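Local coordinates for protein DOA1 (PDB 3ODT) that folds into a seven-bladed WD40 propeller that binds ubiquitin and is linked to the regulated turnover of F-box proteins, at residues V27-V32 / C274-D279; H189-D194 / Y229-L234; N236-S241 / V248-K253. All coordinates share one frame; numbering follows the deposited sequence. Where two conformers were deposited one is given.

Contact 1: V27-V32 / C274-D279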
loop_
_atom_site.group_PDB
_atom_site.type_symbol
_atom_site.label_atom_id
_atom_site.label_comp_id
_atom_site.label_asym_id
_atom_site.label_seq_id
_atom_site.Cartn_x
_atom_site.Cartn_y
_atom_site.Cartn_z
ATOM N N VAL A 27 -12.343 -1.043 0.136
ATOM C CA VAL A 27 -13.128 -1.473 1.271
ATOM C C VAL A 27 -14.029 -2.610 0.788
ATOM O O VAL A 27 -14.057 -3.702 1.366
ATOM C CB VAL A 27 -13.926 -0.313 1.832
ATOM C CG1 VAL A 27 -14.962 -0.805 2.827
ATOM C CG2 VAL A 27 -12.970 0.699 2.476
ATOM N N ASP A 28 -14.802 -2.334 -0.254
ATOM C CA ASP A 28 -15.496 -3.381 -1.000
ATOM C C ASP A 28 -15.680 -2.907 -2.438
ATOM O O ASP A 28 -15.159 -1.849 -2.794
ATOM C CB ASP A 28 -16.793 -3.822 -0.328
ATOM C CG ASP A 28 -17.831 -2.721 -0.221
ATOM O OD1 ASP A 28 -18.017 -1.926 -1.155
ATOM O OD2 ASP A 28 -18.520 -2.679 0.820
ATOM N N ASP A 29 -16.399 -3.652 -3.272
ATOM C CA ASP A 29 -16.522 -3.264 -4.667
ATOM C C ASP A 29 -17.288 -1.945 -4.873
ATOM O O ASP A 29 -17.295 -1.394 -5.970
ATOM C CB ASP A 29 -17.219 -4.345 -5.456
ATOM C CG ASP A 29 -16.413 -5.604 -5.578
ATOM O OD1 ASP A 29 -15.196 -5.649 -5.277
ATOM O OD2 ASP A 29 -17.032 -6.609 -5.975
ATOM N N SER A 30 -17.938 -1.453 -3.829
ATOM C CA SER A 30 -18.668 -0.190 -3.900
ATOM C C SER A 30 -18.102 0.902 -2.980
ATOM O O SER A 30 -18.707 1.964 -2.833
ATOM C CB SER A 30 -20.158 -0.375 -3.577
ATOM O OG SER A 30 -20.365 -0.715 -2.200
ATOM N N LYS A 31 -16.963 0.639 -2.367
ATOM C CA LYS A 31 -16.420 1.593 -1.418
ATOM C C LYS A 31 -14.900 1.557 -1.469
ATOM O O LYS A 31 -14.295 0.486 -1.351
ATOM C CB LYS A 31 -16.843 1.244 0.018
ATOM C CG LYS A 31 -18.305 1.464 0.349
ATOM C CD LYS A 31 -18.609 1.277 1.850
ATOM C CE LYS A 31 -20.045 1.673 2.200
ATOM N NZ LYS A 31 -21.035 0.951 1.380
ATOM N N VAL A 32 -14.294 2.734 -1.579
ATOM C CA VAL A 32 -12.855 2.854 -1.504
ATOM C C VAL A 32 -12.512 4.018 -0.576
ATOM O O VAL A 32 -13.315 4.949 -0.378
ATOM C CB VAL A 32 -12.191 3.020 -2.876
ATOM C CG1 VAL A 32 -12.606 1.885 -3.839
ATOM C CG2 VAL A 32 -12.474 4.364 -3.490
ATOM N N CYS A 274 -6.233 -3.002 -5.216
ATOM C CA CYS A 274 -7.079 -3.846 -6.063
ATOM C C CYS A 274 -8.397 -4.237 -5.366
ATOM O O CYS A 274 -8.396 -4.820 -4.277
ATOM C CB CYS A 274 -6.312 -5.126 -6.462
ATOM S SG CYS A 274 -4.725 -4.824 -7.363
HETATM N N MSE A 275 -9.518 -3.894 -5.995
HETATM C CA MSE A 275 -10.809 -4.424 -5.605
HETATM C C MSE A 275 -10.865 -5.919 -5.838
HETATM O O MSE A 275 -10.106 -6.472 -6.651
HETATM C CB MSE A 275 -11.928 -3.779 -6.417
HETATM C CG MSE A 275 -12.726 -2.756 -5.676
HETATM SE SE MSE A 275 -13.774 -1.755 -6.943
HETATM C CE MSE A 275 -12.435 -0.390 -7.172
ATOM N N SER A 276 -11.794 -6.578 -5.158
ATOM C CA SER A 276 -11.980 -8.006 -5.377
ATOM C C SER A 276 -12.413 -8.352 -6.782
ATOM O O SER A 276 -12.200 -9.488 -7.217
ATOM C CB SER A 276 -12.999 -8.567 -4.377
ATOM O OG SER A 276 -14.338 -8.271 -4.738
ATOM N N ASN A 277 -13.042 -7.386 -7.480
ATOM C CA ASN A 277 -13.552 -7.623 -8.823
ATOM C C ASN A 277 -12.499 -7.340 -9.893
ATOM O O ASN A 277 -12.789 -7.356 -11.085
ATOM C CB ASN A 277 -14.819 -6.816 -9.077
ATOM C CG ASN A 277 -14.585 -5.325 -9.026
ATOM O OD1 ASN A 277 -13.467 -4.847 -8.962
ATOM N ND2 ASN A 277 -15.662 -4.588 -9.025
ATOM N N GLY A 278 -11.282 -7.048 -9.443
ATOM C CA GLY A 278 -10.179 -6.772 -10.331
ATOM C C GLY A 278 -9.935 -5.297 -10.648
ATOM O O GLY A 278 -8.921 -4.968 -11.237
ATOM N N ASP A 279 -10.849 -4.409 -10.281
ATOM C CA ASP A 279 -10.654 -3.003 -10.585
ATOM C C ASP A 279 -9.468 -2.453 -9.807
ATOM O O ASP A 279 -9.172 -2.906 -8.699
ATOM C CB ASP A 279 -11.918 -2.191 -10.301
ATOM C CG ASP A 279 -13.005 -2.414 -11.346
ATOM O OD1 ASP A 279 -12.920 -3.365 -12.151
ATOM O OD2 ASP A 279 -13.973 -1.601 -11.348
#
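Asp29, at the turn of residues 28-31, meets Met275, Ser276 and Asn277 of the turn at 275-278. Ser276 OG donates to Asp29 OD1 at 2.8 Å, arriving on the syn side and 18° out of the carboxylate plane. Asn277 adds a stack instead of a bond: its amide and the carboxylate lie 17° from parallel, with ND2 3.7 Å from Asp29 CG. The amide is kept from turning by an Asx turn in which Asp279 N reaches Asn277 OD1 at 3.0 Å. Beneath these polar groups runs Met275, a selenomethionine modelled in two conformers. In the one described, its chain bends at chi3 (-92°), with SE 3.7 Å from Asp29 O and CE 4.0 Å from Val32 CG1, crossing the valine at about a right angle. Ile281 and Ile291 complete the apolar layer around it. An alanine in place of Asp29 would probably leave Ser276 OG without this acceptor and the Asn277 amide without the flat group it stacks on. The chemistry thus changes with depth, a charged-to-neutral hydrogen bond lying toward the surface and the packing of the Met275 methyl on Val32 within, and it joins hairpin turns of two adjacent blades.

Contact 2: H189-D194 / Y229-L234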
loop_
_atom_site.group_PDB
_atom_site.type_symbol
_atom_site.label_atom_id
_atom_site.label_comp_id
_atom_site.label_asym_id
_atom_site.label_seq_id
_atom_site.Cartn_x
_atom_site.Cartn_y
_atom_site.Cartn_z
ATOM N N HIS A 189 8.466 -1.160 -1.283
ATOM C CA HIS A 189 7.215 -1.878 -1.070
ATOM C C HIS A 189 7.346 -3.369 -1.263
ATOM O O HIS A 189 8.259 -3.854 -1.932
ATOM C CB HIS A 189 6.090 -1.308 -1.971
ATOM C CG HIS A 189 4.781 -1.189 -1.250
ATOM N ND1 HIS A 189 4.560 -0.259 -0.258
ATOM C CD2 HIS A 189 3.627 -1.898 -1.358
ATOM C CE1 HIS A 189 3.335 -0.402 0.210
ATOM N NE2 HIS A 189 2.746 -1.401 -0.433
ATOM N N LEU A 190 6.388 -4.082 -0.688
ATOM C CA LEU A 190 6.363 -5.524 -0.661
ATOM C C LEU A 190 4.969 -6.059 -0.957
ATOM O O LEU A 190 3.973 -5.459 -0.557
ATOM C CB LEU A 190 6.790 -6.025 0.710
ATOM C CG LEU A 190 8.155 -5.632 1.274
ATOM C CD1 LEU A 190 8.234 -5.971 2.750
ATOM C CD2 LEU A 190 9.235 -6.347 0.491
ATOM N N ALA A 191 4.894 -7.217 -1.593
ATOM C CA ALA A 191 3.656 -7.999 -1.635
ATOM C C ALA A 191 4.015 -9.464 -1.412
ATOM O O ALA A 191 4.958 -9.982 -2.046
ATOM C CB ALA A 191 2.929 -7.849 -2.961
ATOM N N VAL A 192 3.390 -10.074 -0.413
ATOM C CA VAL A 192 3.600 -11.483 -0.129
ATOM C C VAL A 192 2.742 -12.358 -1.062
ATOM O O VAL A 192 1.526 -12.240 -1.111
ATOM C CB VAL A 192 3.311 -11.787 1.352
ATOM C CG1 VAL A 192 3.479 -13.290 1.651
ATOM C CG2 VAL A 192 4.183 -10.891 2.239
ATOM N N VAL A 193 3.393 -13.202 -1.841
ATOM C CA VAL A 193 2.680 -14.112 -2.726
ATOM C C VAL A 193 2.138 -15.316 -1.926
ATOM O O VAL A 193 0.944 -15.646 -1.963
ATOM C CB VAL A 193 3.597 -14.574 -3.848
ATOM C CG1 VAL A 193 2.905 -15.606 -4.751
ATOM C CG2 VAL A 193 4.082 -13.393 -4.673
ATOM N N ASP A 194 3.017 -15.920 -1.148
ATOM C CA ASP A 194 2.684 -17.015 -0.255
ATOM C C ASP A 194 3.827 -17.144 0.727
ATOM O O ASP A 194 4.755 -16.308 0.741
ATOM C CB ASP A 194 2.439 -18.311 -1.035
ATOM C CG ASP A 194 3.608 -18.710 -1.922
ATOM O OD1 ASP A 194 4.791 -18.452 -1.561
ATOM O OD2 ASP A 194 3.334 -19.285 -2.999
ATOM N N TYR A 229 6.976 2.955 -6.273
ATOM C CA TYR A 229 6.477 3.236 -4.930
ATOM C C TYR A 229 5.557 2.180 -4.343
ATOM O O TYR A 229 5.484 2.043 -3.125
ATOM C CB TYR A 229 5.713 4.555 -4.935
ATOM C CG TYR A 229 6.537 5.780 -5.263
ATOM C CD1 TYR A 229 7.786 5.989 -4.683
ATOM C CD2 TYR A 229 6.080 6.722 -6.154
ATOM C CE1 TYR A 229 8.536 7.107 -4.972
ATOM C CE2 TYR A 229 6.816 7.873 -6.426
ATOM C CZ TYR A 229 8.047 8.036 -5.849
ATOM O OH TYR A 229 8.772 9.147 -6.118
ATOM N N CYS A 230 4.828 1.443 -5.192
ATOM C CA CYS A 230 3.788 0.572 -4.661
ATOM C C CYS A 230 3.613 -0.580 -5.616
ATOM O O CYS A 230 3.763 -0.390 -6.826
ATOM C CB CYS A 230 2.465 1.350 -4.537
ATOM S SG CYS A 230 1.155 0.423 -3.679
ATOM N N ILE A 231 3.364 -1.777 -5.068
ATOM C CA ILE A 231 2.986 -2.959 -5.816
ATOM C C ILE A 231 1.875 -3.682 -5.063
ATOM O O ILE A 231 1.821 -3.667 -3.836
ATOM C CB ILE A 231 4.154 -3.942 -6.001
ATOM C CG1 ILE A 231 4.891 -4.169 -4.686
ATOM C CG2 ILE A 231 5.105 -3.434 -7.054
ATOM C CD1 ILE A 231 6.020 -5.159 -4.738
ATOM N N LYS A 232 0.994 -4.316 -5.826
ATOM C CA LYS A 232 -0.095 -5.136 -5.315
ATOM C C LYS A 232 -0.307 -6.310 -6.249
ATOM O O LYS A 232 0.032 -6.248 -7.416
ATOM C CB LYS A 232 -1.412 -4.361 -5.200
ATOM C CG LYS A 232 -1.405 -3.229 -4.185
ATOM C CD LYS A 232 -1.402 -3.738 -2.753
ATOM C CE LYS A 232 -0.930 -2.640 -1.813
ATOM N NZ LYS A 232 -1.904 -1.493 -1.691
ATOM N N LEU A 233 -0.860 -7.380 -5.715
ATOM C CA LEU A 233 -1.300 -8.517 -6.516
ATOM C C LEU A 233 -2.794 -8.438 -6.797
ATOM O O LEU A 233 -3.609 -8.267 -5.897
ATOM C CB LEU A 233 -0.982 -9.848 -5.809
ATOM C CG LEU A 233 0.494 -10.048 -5.478
ATOM C CD1 LEU A 233 0.725 -11.280 -4.605
ATOM C CD2 LEU A 233 1.306 -10.120 -6.784
ATOM N N LEU A 234 -3.143 -8.558 -8.073
ATOM C CA LEU A 234 -4.516 -8.671 -8.514
ATOM C C LEU A 234 -5.091 -10.038 -8.184
ATOM O O LEU A 234 -4.368 -11.001 -7.929
ATOM C CB LEU A 234 -4.557 -8.429 -10.025
ATOM C CG LEU A 234 -4.312 -6.974 -10.405
ATOM C CD1 LEU A 234 -3.918 -6.860 -11.866
ATOM C CD2 LEU A 234 -5.547 -6.128 -10.107
#
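His189 and Cys230 meet at the tight end of two nearly parallel strands, 189-194 and 229-233, whose axes lie 8° apart and come within 6.1 Å. The cysteine SG sits over one face of the imidazole, 4.3 Å from its centroid and shifted toward the rim; chi1 of -172° carries SG to the side of the carbonyl carbon. At the ring edge, CD2 comes 3.5 Å from Ile231 O, and Lys232 brings CE near NE2. The ammonium of Lys232 is held elsewhere, by Val272 O and Asp273, and its NZ lies 4.8 Å from His189 NE2, not in contact with it. Next along, Ile231 places CG1 between its backbone N and carbonyl carbon (chi1 47°), so that CD1 fits against the backbone of 189-191, 3.9 Å from Ala191 N. Packing is close enough here to bury Ile231 N and O with no hydrogen-bond partner in the model. Toward Val193 the contact is looser and partly open to solvent. Leu233 bridges the wider distance, its CG 4.1 Å from Ala191 CB and its CD1 4.0 Å from Val193 CG2, at roughly a right angle to the valine. These two strands are the first of successive four-stranded sheets and are joined by side chains rather than backbone bonds, as are the innermost strands of neighbouring blades around the central channel of a beta propeller.

Contact 3: N236-S241 / V248-K253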
loop_
_atom_site.group_PDB
_atom_site.type_symbol
_atom_site.label_atom_id
_atom_site.label_comp_id
_atom_site.label_asym_id
_atom_site.label_seq_id
_atom_site.Cartn_x
_atom_site.Cartn_y
_atom_site.Cartn_z
ATOM N N ASN A 236 -6.135 -12.306 -10.047
ATOM C CA ASN A 236 -5.653 -13.381 -10.941
ATOM C C ASN A 236 -4.137 -13.610 -10.808
ATOM O O ASN A 236 -3.544 -14.348 -11.603
ATOM C CB ASN A 236 -5.991 -13.051 -12.401
ATOM C CG ASN A 236 -5.156 -11.892 -12.951
ATOM O OD1 ASN A 236 -4.399 -11.272 -12.232
ATOM N ND2 ASN A 236 -5.300 -11.603 -14.234
ATOM N N GLY A 237 -3.519 -12.940 -9.840
ATOM C CA GLY A 237 -2.100 -13.093 -9.579
ATOM C C GLY A 237 -1.159 -12.118 -10.275
ATOM O O GLY A 237 0.032 -12.065 -9.922
ATOM N N ASP A 238 -1.665 -11.342 -11.231
ATOM C CA ASP A 238 -0.825 -10.379 -11.945
ATOM C C ASP A 238 -0.372 -9.298 -10.968
ATOM O O ASP A 238 -1.012 -9.071 -9.915
ATOM C CB ASP A 238 -1.585 -9.669 -13.061
ATOM C CG ASP A 238 -1.846 -10.536 -14.281
ATOM O OD1 ASP A 238 -1.301 -11.656 -14.382
ATOM O OD2 ASP A 238 -2.604 -10.049 -15.163
ATOM N N ILE A 239 0.707 -8.614 -11.308
ATOM C CA ILE A 239 1.238 -7.565 -10.463
ATOM C C ILE A 239 0.759 -6.215 -11.000
ATOM O O ILE A 239 0.797 -5.975 -12.207
ATOM C CB ILE A 239 2.782 -7.571 -10.469
ATOM C CG1 ILE A 239 3.332 -8.929 -10.032
ATOM C CG2 ILE A 239 3.313 -6.419 -9.616
ATOM C CD1 ILE A 239 4.826 -9.082 -10.316
ATOM N N VAL A 240 0.292 -5.353 -10.107
ATOM C CA VAL A 240 0.092 -3.955 -10.454
ATOM C C VAL A 240 1.110 -3.109 -9.690
ATOM O O VAL A 240 1.327 -3.305 -8.491
ATOM C CB VAL A 240 -1.334 -3.466 -10.160
ATOM C CG1 VAL A 240 -1.673 -3.539 -8.700
ATOM C CG2 VAL A 240 -1.486 -2.049 -10.646
ATOM N N SER A 241 1.775 -2.226 -10.399
ATOM C CA SER A 241 2.772 -1.352 -9.807
ATOM C C SER A 241 2.535 0.088 -10.232
ATOM O O SER A 241 1.850 0.343 -11.235
ATOM C CB SER A 241 4.170 -1.769 -10.253
ATOM O OG SER A 241 4.370 -1.597 -11.663
ATOM N N VAL A 248 1.097 3.553 -14.060
ATOM C CA VAL A 248 0.582 2.340 -13.427
ATOM C C VAL A 248 0.855 1.232 -14.427
ATOM O O VAL A 248 0.554 1.386 -15.615
ATOM C CB VAL A 248 -0.935 2.434 -13.151
ATOM C CG1 VAL A 248 -1.443 1.117 -12.586
ATOM C CG2 VAL A 248 -1.210 3.578 -12.173
ATOM N N ARG A 249 1.421 0.127 -13.972
ATOM C CA ARG A 249 1.786 -0.940 -14.883
ATOM C C ARG A 249 1.203 -2.247 -14.415
ATOM O O ARG A 249 1.115 -2.498 -13.210
ATOM C CB ARG A 249 3.293 -1.036 -15.056
ATOM C CG ARG A 249 3.859 0.228 -15.642
ATOM C CD ARG A 249 5.346 0.140 -15.870
ATOM N NE ARG A 249 5.900 1.426 -16.310
ATOM C CZ ARG A 249 6.726 1.604 -17.323
ATOM N NH1 ARG A 249 7.072 0.602 -18.115
ATOM N NH2 ARG A 249 7.173 2.832 -17.560
ATOM N N ILE A 250 0.841 -3.097 -15.365
ATOM C CA ILE A 250 0.288 -4.399 -15.044
ATOM C C ILE A 250 1.201 -5.438 -15.661
ATOM O O ILE A 250 1.527 -5.324 -16.841
ATOM C CB ILE A 250 -1.156 -4.553 -15.582
ATOM C CG1 ILE A 250 -2.083 -3.540 -14.894
ATOM C CG2 ILE A 250 -1.699 -5.953 -15.312
ATOM C CD1 ILE A 250 -2.488 -2.410 -15.761
ATOM N N TRP A 251 1.619 -6.431 -14.873
ATOM C CA TRP A 251 2.599 -7.436 -15.312
ATOM C C TRP A 251 2.094 -8.873 -15.086
ATOM O O TRP A 251 1.365 -9.175 -14.131
ATOM C CB TRP A 251 3.890 -7.323 -14.502
ATOM C CG TRP A 251 4.438 -5.958 -14.268
ATOM C CD1 TRP A 251 3.978 -5.051 -13.373
ATOM C CD2 TRP A 251 5.585 -5.363 -14.893
ATOM N NE1 TRP A 251 4.769 -3.918 -13.392
ATOM C CE2 TRP A 251 5.755 -4.083 -14.328
ATOM C CE3 TRP A 251 6.474 -5.783 -15.887
ATOM C CZ2 TRP A 251 6.787 -3.217 -14.713
ATOM C CZ3 TRP A 251 7.498 -4.913 -16.281
ATOM C CH2 TRP A 251 7.649 -3.651 -15.682
ATOM N N SER A 252 2.525 -9.780 -15.951
ATOM C CA SER A 252 2.403 -11.184 -15.662
ATOM C C SER A 252 3.433 -11.569 -14.603
ATOM O O SER A 252 4.630 -11.464 -14.825
ATOM C CB SER A 252 2.662 -12.013 -16.907
ATOM O OG SER A 252 2.854 -13.361 -16.544
ATOM N N LYS A 253 2.963 -12.010 -13.447
ATOM C CA LYS A 253 3.871 -12.451 -12.397
ATOM C C LYS A 253 4.628 -13.675 -12.875
ATOM O O LYS A 253 5.828 -13.791 -12.648
ATOM C CB LYS A 253 3.085 -12.748 -11.125
ATOM C CG LYS A 253 3.899 -13.321 -10.003
ATOM C CD LYS A 253 3.838 -14.809 -10.030
ATOM C CE LYS A 253 4.192 -15.407 -8.684
ATOM N NZ LYS A 253 4.381 -16.860 -8.838
#
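The indole of Trp251 runs obliquely past Ile239, its CD1 4.0 Å from Ile239 CB, on one face of the antiparallel hairpin formed by strands 239-243 and 247-251 in a WD40 blade. Ile239 faces Trp251 and Ser241 faces Arg249 in hydrogen-bonded pairs, with Trp251 N to Ile239 O at 2.8 Å among the four backbone bonds. On the other face Val240 CG2 packs 3.7 Å from Val248 CG1. Beyond the Ile239-Trp251 pair the chains stay in touch: Gly237 O meets Lys253 CB at 3.4 Å, and the Ile239 side chain crosses that of the lysine at about a right angle, CG1 touching CB. There Asp238 sets CB against Trp251 O and sends OD2 to a salt bridge with Lys259, while an Asx turn from Asn236 OD1 to Asp238 N shapes the approach to the strand. Arg249 leans its CB on Ser241 OG, but its extended chain leads away to Thr247 and Asp245. A chi1 of 65° sets Ser241 OG between its backbone N and carbonyl carbon, where it meets the indole N-H and also bonds His224 NE2, giving the tryptophan-serine-histidine linkage of the WD40 structural tetrad. Trp251 NE1 donates to Ser241 OG at 2.9 Å, almost perfectly straight at 178°, with the oxygen in the ring plane.

Contacts 2 and 3 share a sheet: strand 228-233, which faces the preceding blade in contact 2, is followed in sequence and in the sheet by strand 239-243, one half of the hairpin of contact 3. Contact 3 is the more buried and works within a blade, through backbone bonding and a polar side-chain relay. Contacts 1 and 2 lie between blades, are partly buried and depend on side chains, with apolar and sulfur packing in contact 2 and a carboxylate near the surface above a selenomethionine layer in contact 1. In the conformer given, Cys274 lies beside Lys232 and Val240, where the blade of contacts 2 and 3 adjoins the last blade, which contact 1 ties to the first.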